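Local coordinates for transcriptional activator PlcR protein (Bacillus thuringiensis, PDB 3U3W), which binds DNA and activates transcription of virulence genes in response to the quorum-sensing signal peptide PapR, which it holds in its tetratricopeptide-like helical domain, at residues E93-V98 with Y124-V129; I164-G169 with A203-L208; E224-I229 with A233-L238. All coordinates share one frame; numbering follows the deposited sequence.

Interaction 1: E93-V98 with Y124-V129; sequences EIYNKV and YVLKKV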
loop_
_atom_site.group_PDB
_atom_site.type_symbol
_atom_site.label_atom_id
_atom_site.label_comp_id
_atom_site.label_asym_id
_atom_site.label_seq_id
_atom_site.Cartn_x
_atom_site.Cartn_y
_atom_site.Cartn_z
ATOM N N GLU A 93 -11.084 -22.020 8.924
ATOM C CA GLU A 93 -9.793 -21.734 9.537
ATOM C C GLU A 93 -9.790 -20.413 10.283
ATOM O O GLU A 93 -9.275 -20.326 11.388
ATOM C CB GLU A 93 -8.686 -21.752 8.496
ATOM C CG GLU A 93 -9.042 -22.605 7.319
ATOM C CD GLU A 93 -7.838 -22.959 6.493
ATOM O OE1 GLU A 93 -6.708 -22.825 7.020
ATOM O OE2 GLU A 93 -8.025 -23.369 5.324
ATOM N N ILE A 94 -10.361 -19.382 9.677
ATOM C CA ILE A 94 -10.483 -18.108 10.363
ATOM C C ILE A 94 -11.186 -18.285 11.695
ATOM O O ILE A 94 -10.756 -17.760 12.728
ATOM C CB ILE A 94 -11.263 -17.102 9.511
ATOM C CG1 ILE A 94 -10.482 -16.844 8.216
ATOM C CG2 ILE A 94 -11.551 -15.823 10.324
ATOM C CD1 ILE A 94 -11.015 -15.714 7.343
ATOM N N TYR A 95 -12.287 -19.024 11.654
ATOM C CA TYR A 95 -13.098 -19.279 12.836
ATOM C C TYR A 95 -12.279 -19.921 13.964
ATOM O O TYR A 95 -12.304 -19.466 15.112
ATOM C CB TYR A 95 -14.296 -20.161 12.453
ATOM C CG TYR A 95 -15.186 -20.527 13.604
ATOM C CD1 TYR A 95 -16.182 -19.653 14.047
ATOM C CD2 TYR A 95 -15.043 -21.751 14.254
ATOM C CE1 TYR A 95 -17.008 -19.985 15.104
ATOM C CE2 TYR A 95 -15.872 -22.097 15.309
ATOM C CZ TYR A 95 -16.843 -21.214 15.730
ATOM O OH TYR A 95 -17.643 -21.562 16.785
ATOM N N ASN A 96 -11.549 -20.978 13.629
ATOM C CA ASN A 96 -10.660 -21.638 14.589
ATOM C C ASN A 96 -9.477 -20.779 15.022
ATOM O O ASN A 96 -9.185 -20.664 16.221
ATOM C CB ASN A 96 -10.142 -22.959 14.023
ATOM C CG ASN A 96 -11.232 -23.998 13.887
ATOM O OD1 ASN A 96 -12.140 -24.071 14.718
ATOM N ND2 ASN A 96 -11.153 -24.805 12.835
ATOM N N LYS A 97 -8.801 -20.178 14.046
ATOM C CA LYS A 97 -7.616 -19.367 14.316
ATOM C C LYS A 97 -7.951 -18.202 15.252
ATOM O O LYS A 97 -7.285 -17.978 16.266
ATOM C CB LYS A 97 -7.014 -18.857 13.003
ATOM C CG LYS A 97 -5.935 -17.788 13.166
ATOM C CD LYS A 97 -5.353 -17.378 11.818
ATOM C CE LYS A 97 -4.201 -16.396 11.991
ATOM N NZ LYS A 97 -3.072 -17.012 12.762
ATOM N N VAL A 98 -9.006 -17.475 14.919
ATOM C CA VAL A 98 -9.404 -16.310 15.693
ATOM C C VAL A 98 -9.998 -16.667 17.064
ATOM O O VAL A 98 -9.804 -15.943 18.054
ATOM C CB VAL A 98 -10.400 -15.461 14.884
ATOM C CG1 VAL A 98 -11.188 -14.537 15.788
ATOM C CG2 VAL A 98 -9.654 -14.694 13.810
ATOM N N TYR A 124 -21.122 -16.311 10.858
ATOM C CA TYR A 124 -22.253 -16.116 9.968
ATOM C C TYR A 124 -22.098 -16.873 8.649
ATOM O O TYR A 124 -23.050 -17.480 8.148
ATOM C CB TYR A 124 -22.488 -14.634 9.701
ATOM C CG TYR A 124 -23.275 -14.420 8.444
ATOM C CD1 TYR A 124 -24.668 -14.461 8.460
ATOM C CD2 TYR A 124 -22.633 -14.209 7.227
ATOM C CE1 TYR A 124 -25.402 -14.284 7.289
ATOM C CE2 TYR A 124 -23.357 -14.023 6.055
ATOM C CZ TYR A 124 -24.746 -14.065 6.095
ATOM O OH TYR A 124 -25.472 -13.903 4.939
ATOM N N VAL A 125 -20.906 -16.848 8.074
ATOM C CA VAL A 125 -20.749 -17.487 6.784
ATOM C C VAL A 125 -20.903 -18.977 6.978
ATOM O O VAL A 125 -21.421 -19.669 6.118
ATOM C CB VAL A 125 -19.387 -17.160 6.129
ATOM C CG1 VAL A 125 -19.129 -18.070 4.924
ATOM C CG2 VAL A 125 -19.362 -15.713 5.730
ATOM N N LEU A 126 -20.455 -19.458 8.133
ATOM C CA LEU A 126 -20.503 -20.878 8.442
ATOM C C LEU A 126 -21.899 -21.304 8.909
ATOM O O LEU A 126 -22.140 -22.472 9.209
ATOM C CB LEU A 126 -19.432 -21.233 9.488
ATOM C CG LEU A 126 -17.977 -21.073 9.032
ATOM C CD1 LEU A 126 -17.010 -21.359 10.167
ATOM C CD2 LEU A 126 -17.679 -21.958 7.846
ATOM N N LYS A 127 -22.819 -20.354 8.977
ATOM C CA LYS A 127 -24.195 -20.667 9.354
ATOM C C LYS A 127 -24.311 -21.165 10.799
ATOM O O LYS A 127 -25.227 -21.900 11.144
ATOM C CB LYS A 127 -24.795 -21.673 8.365
ATOM C CG LYS A 127 -24.846 -21.126 6.933
ATOM C CD LYS A 127 -25.432 -22.123 5.944
ATOM C CE LYS A 127 -25.273 -21.645 4.500
ATOM N NZ LYS A 127 -26.051 -20.409 4.192
ATOM N N LYS A 128 -23.368 -20.753 11.635
ATOM C CA LYS A 128 -23.410 -21.033 13.057
ATOM C C LYS A 128 -24.266 -19.995 13.781
ATOM O O LYS A 128 -24.734 -20.207 14.907
ATOM C CB LYS A 128 -21.994 -21.042 13.630
ATOM C CG LYS A 128 -21.117 -22.192 13.114
ATOM C CD LYS A 128 -19.677 -22.084 13.638
ATOM C CE LYS A 128 -19.008 -23.451 13.758
ATOM N NZ LYS A 128 -19.155 -24.268 12.515
ATOM N N VAL A 129 -24.471 -18.858 13.130
ATOM C CA VAL A 129 -25.326 -17.823 13.687
ATOM C C VAL A 129 -26.107 -17.176 12.560
ATOM O O VAL A 129 -25.678 -17.197 11.409
ATOM C CB VAL A 129 -24.525 -16.797 14.513
ATOM C CG1 VAL A 129 -25.326 -15.552 14.687
ATOM C CG2 VAL A 129 -24.160 -17.385 15.897
#
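Y95, on helix 91-102, and L126, just past the end of helix 109-125, mark the closest backbone approach, with Y95 CA 8.8 Å from L126 CA, and side chains have to bridge that gap. The tyrosine contributes the largest single share. Its CG stands anti to the backbone nitrogen (chi1 178°), which carries the ring away from its own helix and across to the turn formed by L126 to K128. L126 meets the base of this side chain: its CD1 lies 3.7 Å from Y95 CB and also touches CG, coming in obliquely to the ring. K128 takes the other end. Its aliphatic chain runs over one face of the ring near the hydroxyl, with CD 3.6 Å from Y95 CZ and CE 3.8 Å from Y95 CE2. K128 CD is 4.0 Å from the Y95 ring centroid and 28° off the normal, a CH-pi contact. A bend at chi4 leaves K128 NZ above the same ring but 5.1 Å from its centroid, at most a weak cation-pi attraction. No hydrogen bond crosses between the segments, and none of the three touching residues is buried. Y95 also packs on A122 and L126 on Y91, continuing the seam between the two helices. The turn that presents L126 and K128 is a Schellman motif: K127 has positive phi, and two bonds run back into the last turn, one of them K127 N to Y124 O at 3.0 Å. With the start of one helix beside the end of the next, this is an antiparallel helical hairpin, the building unit of tetratricopeptide-like folds.

Interaction 2: I164-G169 with A203-L208; sequences IYAENG and AKALYL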
loop_
_atom_site.group_PDB
_atom_site.type_symbol
_atom_site.label_atom_id
_atom_site.label_comp_id
_atom_site.label_asym_id
_atom_site.label_seq_id
_atom_site.Cartn_x
_atom_site.Cartn_y
_atom_site.Cartn_z
ATOM N N ILE A 164 -24.285 -8.171 4.492
ATOM C CA ILE A 164 -25.183 -9.137 5.099
ATOM C C ILE A 164 -26.643 -8.738 4.874
ATOM O O ILE A 164 -27.462 -9.587 4.521
ATOM C CB ILE A 164 -24.866 -9.348 6.588
ATOM C CG1 ILE A 164 -23.469 -9.963 6.726
ATOM C CG2 ILE A 164 -25.930 -10.241 7.245
ATOM C CD1 ILE A 164 -22.962 -10.013 8.144
ATOM N N TYR A 165 -26.952 -7.454 5.055
ATOM C CA TYR A 165 -28.248 -6.906 4.634
ATOM C C TYR A 165 -28.499 -7.285 3.180
ATOM O O TYR A 165 -29.576 -7.773 2.820
ATOM C CB TYR A 165 -28.270 -5.379 4.746
ATOM C CG TYR A 165 -28.581 -4.834 6.123
ATOM C CD1 TYR A 165 -29.607 -5.367 6.885
ATOM C CD2 TYR A 165 -27.845 -3.770 6.657
ATOM C CE1 TYR A 165 -29.898 -4.870 8.154
ATOM C CE2 TYR A 165 -28.124 -3.261 7.917
ATOM C CZ TYR A 165 -29.159 -3.817 8.662
ATOM O OH TYR A 165 -29.462 -3.324 9.916
ATOM N N ALA A 166 -27.491 -7.083 2.339
ATOM C CA ALA A 166 -27.715 -7.234 0.909
ATOM C C ALA A 166 -27.980 -8.678 0.500
ATOM O O ALA A 166 -28.804 -8.944 -0.367
ATOM C CB ALA A 166 -26.571 -6.621 0.092
ATOM N N GLU A 167 -27.287 -9.622 1.101
ATOM C CA GLU A 167 -27.467 -10.989 0.643
ATOM C C GLU A 167 -28.630 -11.707 1.341
ATOM O O GLU A 167 -28.933 -12.858 1.034
ATOM C CB GLU A 167 -26.160 -11.771 0.701
ATOM C CG GLU A 167 -25.681 -12.183 2.053
ATOM C CD GLU A 167 -24.468 -13.098 1.942
ATOM O OE1 GLU A 167 -24.102 -13.463 0.798
ATOM O OE2 GLU A 167 -23.883 -13.444 2.987
ATOM N N ASN A 168 -29.289 -10.998 2.255
ATOM C CA ASN A 168 -30.491 -11.493 2.905
ATOM C C ASN A 168 -31.761 -10.701 2.534
ATOM O O ASN A 168 -32.696 -10.584 3.340
ATOM C CB ASN A 168 -30.290 -11.547 4.429
ATOM C CG ASN A 168 -29.263 -12.582 4.840
ATOM O OD1 ASN A 168 -29.600 -13.745 5.081
ATOM N ND2 ASN A 168 -27.997 -12.171 4.907
ATOM N N GLY A 169 -31.787 -10.147 1.323
ATOM C CA GLY A 169 -32.989 -9.501 0.803
ATOM C C GLY A 169 -33.182 -8.016 1.099
ATOM O O GLY A 169 -34.012 -7.353 0.455
ATOM N N ALA A 203 -21.906 -2.932 -6.264
ATOM C CA ALA A 203 -22.310 -3.347 -7.607
ATOM C C ALA A 203 -23.129 -4.622 -7.553
ATOM O O ALA A 203 -24.128 -4.732 -8.249
ATOM C CB ALA A 203 -21.126 -3.534 -8.500
ATOM N N LYS A 204 -22.711 -5.579 -6.722
ATOM C CA LYS A 204 -23.450 -6.826 -6.579
ATOM C C LYS A 204 -24.877 -6.571 -6.086
ATOM O O LYS A 204 -25.822 -7.129 -6.627
ATOM C CB LYS A 204 -22.725 -7.816 -5.650
ATOM C CG LYS A 204 -21.476 -8.459 -6.257
ATOM C CD LYS A 204 -20.777 -9.367 -5.232
ATOM C CE LYS A 204 -21.667 -10.533 -4.832
ATOM N NZ LYS A 204 -21.960 -11.359 -6.024
ATOM N N ALA A 205 -25.007 -5.738 -5.057
ATOM C CA ALA A 205 -26.302 -5.325 -4.516
ATOM C C ALA A 205 -27.220 -4.596 -5.535
ATOM O O ALA A 205 -28.416 -4.877 -5.610
ATOM C CB ALA A 205 -26.101 -4.478 -3.242
ATOM N N LEU A 206 -26.656 -3.664 -6.299
ATOM C CA LEU A 206 -27.382 -2.985 -7.368
ATOM C C LEU A 206 -27.891 -3.996 -8.384
ATOM O O LEU A 206 -29.048 -3.922 -8.830
ATOM C CB LEU A 206 -26.503 -1.914 -8.046
ATOM C CG LEU A 206 -26.177 -0.717 -7.131
ATOM C CD1 LEU A 206 -24.939 0.061 -7.551
ATOM C CD2 LEU A 206 -27.380 0.220 -7.007
ATOM N N TYR A 207 -27.030 -4.945 -8.744
ATOM C CA TYR A 207 -27.407 -5.991 -9.684
ATOM C C TYR A 207 -28.561 -6.839 -9.123
ATOM O O TYR A 207 -29.490 -7.181 -9.845
ATOM C CB TYR A 207 -26.205 -6.870 -10.011
ATOM C CG TYR A 207 -26.461 -7.976 -11.025
ATOM C CD1 TYR A 207 -27.162 -9.137 -10.673
ATOM C CD2 TYR A 207 -25.980 -7.871 -12.330
ATOM C CE1 TYR A 207 -27.380 -10.152 -11.599
ATOM C CE2 TYR A 207 -26.203 -8.864 -13.259
ATOM C CZ TYR A 207 -26.897 -10.008 -12.889
ATOM O OH TYR A 207 -27.100 -10.998 -13.827
ATOM N N LEU A 208 -28.507 -7.181 -7.839
ATOM C CA LEU A 208 -29.554 -8.026 -7.261
ATOM C C LEU A 208 -30.890 -7.272 -7.255
ATOM O O LEU A 208 -31.957 -7.886 -7.294
ATOM C CB LEU A 208 -29.191 -8.494 -5.845
ATOM C CG LEU A 208 -28.082 -9.549 -5.706
ATOM C CD1 LEU A 208 -27.726 -9.768 -4.236
ATOM C CD2 LEU A 208 -28.473 -10.883 -6.377
#
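A166 sets its methyl against that of A205, CB to CB at 4.0 Å, the closest side-chain contact between the segments. Small side chains on both sides allow this: A166 CA and A205 CA are only 5.9 Å apart, and both residues are buried. One turn further along helix 192-208, L208, itself exposed, approaches the same residue, its CD1 lying 4.1 Å from the carbonyl oxygen A166 O. No hydrogen bond joins the segments. Polar order is instead internal to 164-169. With N168 CG anti to its carbonyl carbon (chi1 -67°), the amide turns back along the helix and ND2 donates to I164 O at 2.7 Å along a nearly straight line (174°); the acceptor lies almost in the amide plane, whereas the donor is tilted 22° from the carbonyl plane. Around the contact, I164, A166 and E167 pack on an aromatic side chain of the bound peptide, and K204 NZ hydrogen-bonds to the peptide backbone. Helices 153-167 and 192-208 thus meet beside the peptide, and the intervening helix 171-187 touches both, through Y165 on its K173 and, on the second helix, A205 on I175 and F178 and L208 on L171.

Interaction 3: E224-I229 with A233-L238; sequences EISCRI and ALIGQL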
loop_
_atom_site.group_PDB
_atom_site.type_symbol
_atom_site.label_atom_id
_atom_site.label_comp_id
_atom_site.label_asym_id
_atom_site.label_seq_id
_atom_site.Cartn_x
_atom_site.Cartn_y
_atom_site.Cartn_z
ATOM N N GLU A 224 -11.409 0.740 -13.232
ATOM C CA GLU A 224 -10.522 1.867 -13.516
ATOM C C GLU A 224 -9.591 2.135 -12.337
ATOM O O GLU A 224 -8.375 2.277 -12.512
ATOM C CB GLU A 224 -11.321 3.129 -13.860
ATOM C CG GLU A 224 -10.484 4.399 -13.958
ATOM C CD GLU A 224 -11.232 5.641 -13.462
ATOM O OE1 GLU A 224 -12.293 5.973 -14.036
ATOM O OE2 GLU A 224 -10.762 6.281 -12.489
ATOM N N ILE A 225 -10.160 2.205 -11.137
ATOM C CA ILE A 225 -9.361 2.413 -9.934
ATOM C C ILE A 225 -8.332 1.299 -9.747
ATOM O O ILE A 225 -7.199 1.553 -9.358
ATOM C CB ILE A 225 -10.228 2.511 -8.668
ATOM C CG1 ILE A 225 -11.191 3.700 -8.792
ATOM C CG2 ILE A 225 -9.343 2.660 -7.422
ATOM C CD1 ILE A 225 -12.242 3.740 -7.715
ATOM N N SER A 226 -8.736 0.069 -10.031
ATOM C CA SER A 226 -7.850 -1.076 -9.896
ATOM C C SER A 226 -6.648 -0.982 -10.841
ATOM O O SER A 226 -5.515 -1.178 -10.414
ATOM C CB SER A 226 -8.606 -2.379 -10.141
ATOM O OG SER A 226 -9.501 -2.632 -9.082
ATOM N N CYS A 227 -6.894 -0.694 -12.118
ATOM C CA CYS A 227 -5.794 -0.540 -13.077
ATOM C C CYS A 227 -4.837 0.616 -12.747
ATOM O O CYS A 227 -3.627 0.480 -12.866
ATOM C CB CYS A 227 -6.324 -0.426 -14.501
ATOM S SG CYS A 227 -7.169 -1.932 -15.013
ATOM N N ARG A 228 -5.383 1.730 -12.294
ATOM C CA ARG A 228 -4.577 2.885 -11.937
ATOM C C ARG A 228 -3.666 2.619 -10.744
ATOM O O ARG A 228 -2.558 3.149 -10.680
ATOM C CB ARG A 228 -5.465 4.113 -11.670
ATOM C CG ARG A 228 -4.712 5.273 -11.051
ATOM C CD ARG A 228 -5.508 6.580 -11.104
ATOM N NE ARG A 228 -6.800 6.469 -10.440
ATOM C CZ ARG A 228 -6.955 6.440 -9.122
ATOM N NH1 ARG A 228 -5.896 6.521 -8.328
ATOM N NH2 ARG A 228 -8.170 6.335 -8.599
ATOM N N ILE A 229 -4.129 1.823 -9.788
ATOM C CA ILE A 229 -3.287 1.511 -8.625
ATOM C C ILE A 229 -2.564 0.162 -8.776
ATOM O O ILE A 229 -1.902 -0.300 -7.870
ATOM C CB ILE A 229 -4.080 1.578 -7.292
ATOM C CG1 ILE A 229 -5.055 0.409 -7.149
ATOM C CG2 ILE A 229 -4.831 2.908 -7.176
ATOM C CD1 ILE A 229 -5.830 0.450 -5.835
ATOM N N ALA A 233 -6.496 -7.456 -6.652
ATOM C CA ALA A 233 -7.235 -8.096 -5.567
ATOM C C ALA A 233 -8.681 -8.510 -5.964
ATOM O O ALA A 233 -9.118 -9.637 -5.713
ATOM C CB ALA A 233 -7.223 -7.193 -4.319
ATOM N N LEU A 234 -9.402 -7.597 -6.607
ATOM C CA LEU A 234 -10.786 -7.839 -6.977
ATOM C C LEU A 234 -11.027 -7.756 -8.481
ATOM O O LEU A 234 -12.171 -7.807 -8.928
ATOM C CB LEU A 234 -11.701 -6.849 -6.246
ATOM C CG LEU A 234 -11.788 -7.075 -4.736
ATOM C CD1 LEU A 234 -12.904 -6.268 -4.173
ATOM C CD2 LEU A 234 -12.010 -8.561 -4.435
ATOM N N ILE A 235 -9.958 -7.640 -9.264
ATOM C CA ILE A 235 -10.114 -7.348 -10.693
ATOM C C ILE A 235 -10.771 -8.505 -11.459
ATOM O O ILE A 235 -11.544 -8.275 -12.381
ATOM C CB ILE A 235 -8.770 -6.918 -11.376
ATOM C CG1 ILE A 235 -9.038 -6.306 -12.747
ATOM C CG2 ILE A 235 -7.814 -8.102 -11.518
ATOM C CD1 ILE A 235 -9.024 -4.826 -12.754
ATOM N N GLY A 236 -10.461 -9.742 -11.088
ATOM C CA GLY A 236 -11.141 -10.889 -11.678
ATOM C C GLY A 236 -12.649 -10.840 -11.412
ATOM O O GLY A 236 -13.461 -10.923 -12.337
ATOM N N GLN A 237 -13.016 -10.674 -10.144
ATOM C CA GLN A 237 -14.419 -10.596 -9.742
ATOM C C GLN A 237 -15.138 -9.487 -10.491
ATOM O O GLN A 237 -16.277 -9.661 -10.891
ATOM C CB GLN A 237 -14.553 -10.388 -8.227
ATOM C CG GLN A 237 -13.942 -11.521 -7.402
ATOM C CD GLN A 237 -12.439 -11.311 -7.148
ATOM O OE1 GLN A 237 -11.676 -11.037 -8.074
ATOM N NE2 GLN A 237 -12.023 -11.428 -5.886
ATOM N N LEU A 238 -14.452 -8.359 -10.686
ATOM C CA LEU A 238 -15.008 -7.186 -11.361
ATOM C C LEU A 238 -15.325 -7.460 -12.828
ATOM O O LEU A 238 -16.420 -7.168 -13.280
ATOM C CB LEU A 238 -14.061 -5.986 -11.223
ATOM C CG LEU A 238 -14.104 -5.381 -9.807
ATOM C CD1 LEU A 238 -12.961 -4.399 -9.543
ATOM C CD2 LEU A 238 -15.469 -4.730 -9.544
HETATM O O HOH W 1 -8.505 -4.770 -7.017
#
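S226 and I235 face each other across a helical hairpin of the tetratricopeptide-like domain, in which helix 212-228 runs through a short connection into helix 235-248. Their CA atoms, S226 CA and I235 CA, are 6.7 Å apart, the nearest backbone pair of the two segments. The apolar contacts centre on one methyl group. I235 CG1 stands anti to the backbone nitrogen (chi1 -166°), and together with an unusual chi2 of 100° this brings CD1 to the facing helix; there it lies 3.6 Å from S226 CB and 4.1 Å from C227 SG, resting against both side chains. L238, one turn later, adds its own CD1 at 3.9 Å from S226 OG, so an oxygen is met by a methyl on this side. Beyond the segments, I235 leans on F266 of helix 253-269, L238 on Y200 of helix 192-208, and C227 reaches L270 of the second subunit.

The polar contacts are of a different kind, since no direct hydrogen bond joins the segments. S226 OG is already bonded to A222 O, one turn back in its own helix. Q237 NE2 makes a weak bond to A233 O, and also hydrogen-bonds to an acidic side chain of the bound peptide, against which L234 packs. L234 occupies the N-cap position of helix 235-248. Its backbone N-H is taken up by a water that accepts from L234 N at 3.0 Å and is hydrogen-bonded to S226 OG at 3.1 Å.

Interactions 1, 2 and 3 follow one another along the chain within the helical C-terminal domain. Interactions 1 and 2 touch directly although their centres are 21 Å apart: Y124 OH lies 2.6 Å from E167 OE2 and 3.1 Å from N168 ND2, both probable hydrogen bonds, linking the end of helix 109-125 to that of helix 153-167. Interaction 3 touches neither, its nearest atoms being about 6 Å from interaction 2 and about 14 Å from interaction 1, but helices 192-208 and 212-228 are consecutive. The bound peptide relates interactions 2 and 3, contacted by K204 in one and Q237 in the other. Every contact is at least about 35 Å from the DNA, measured between nearest atoms.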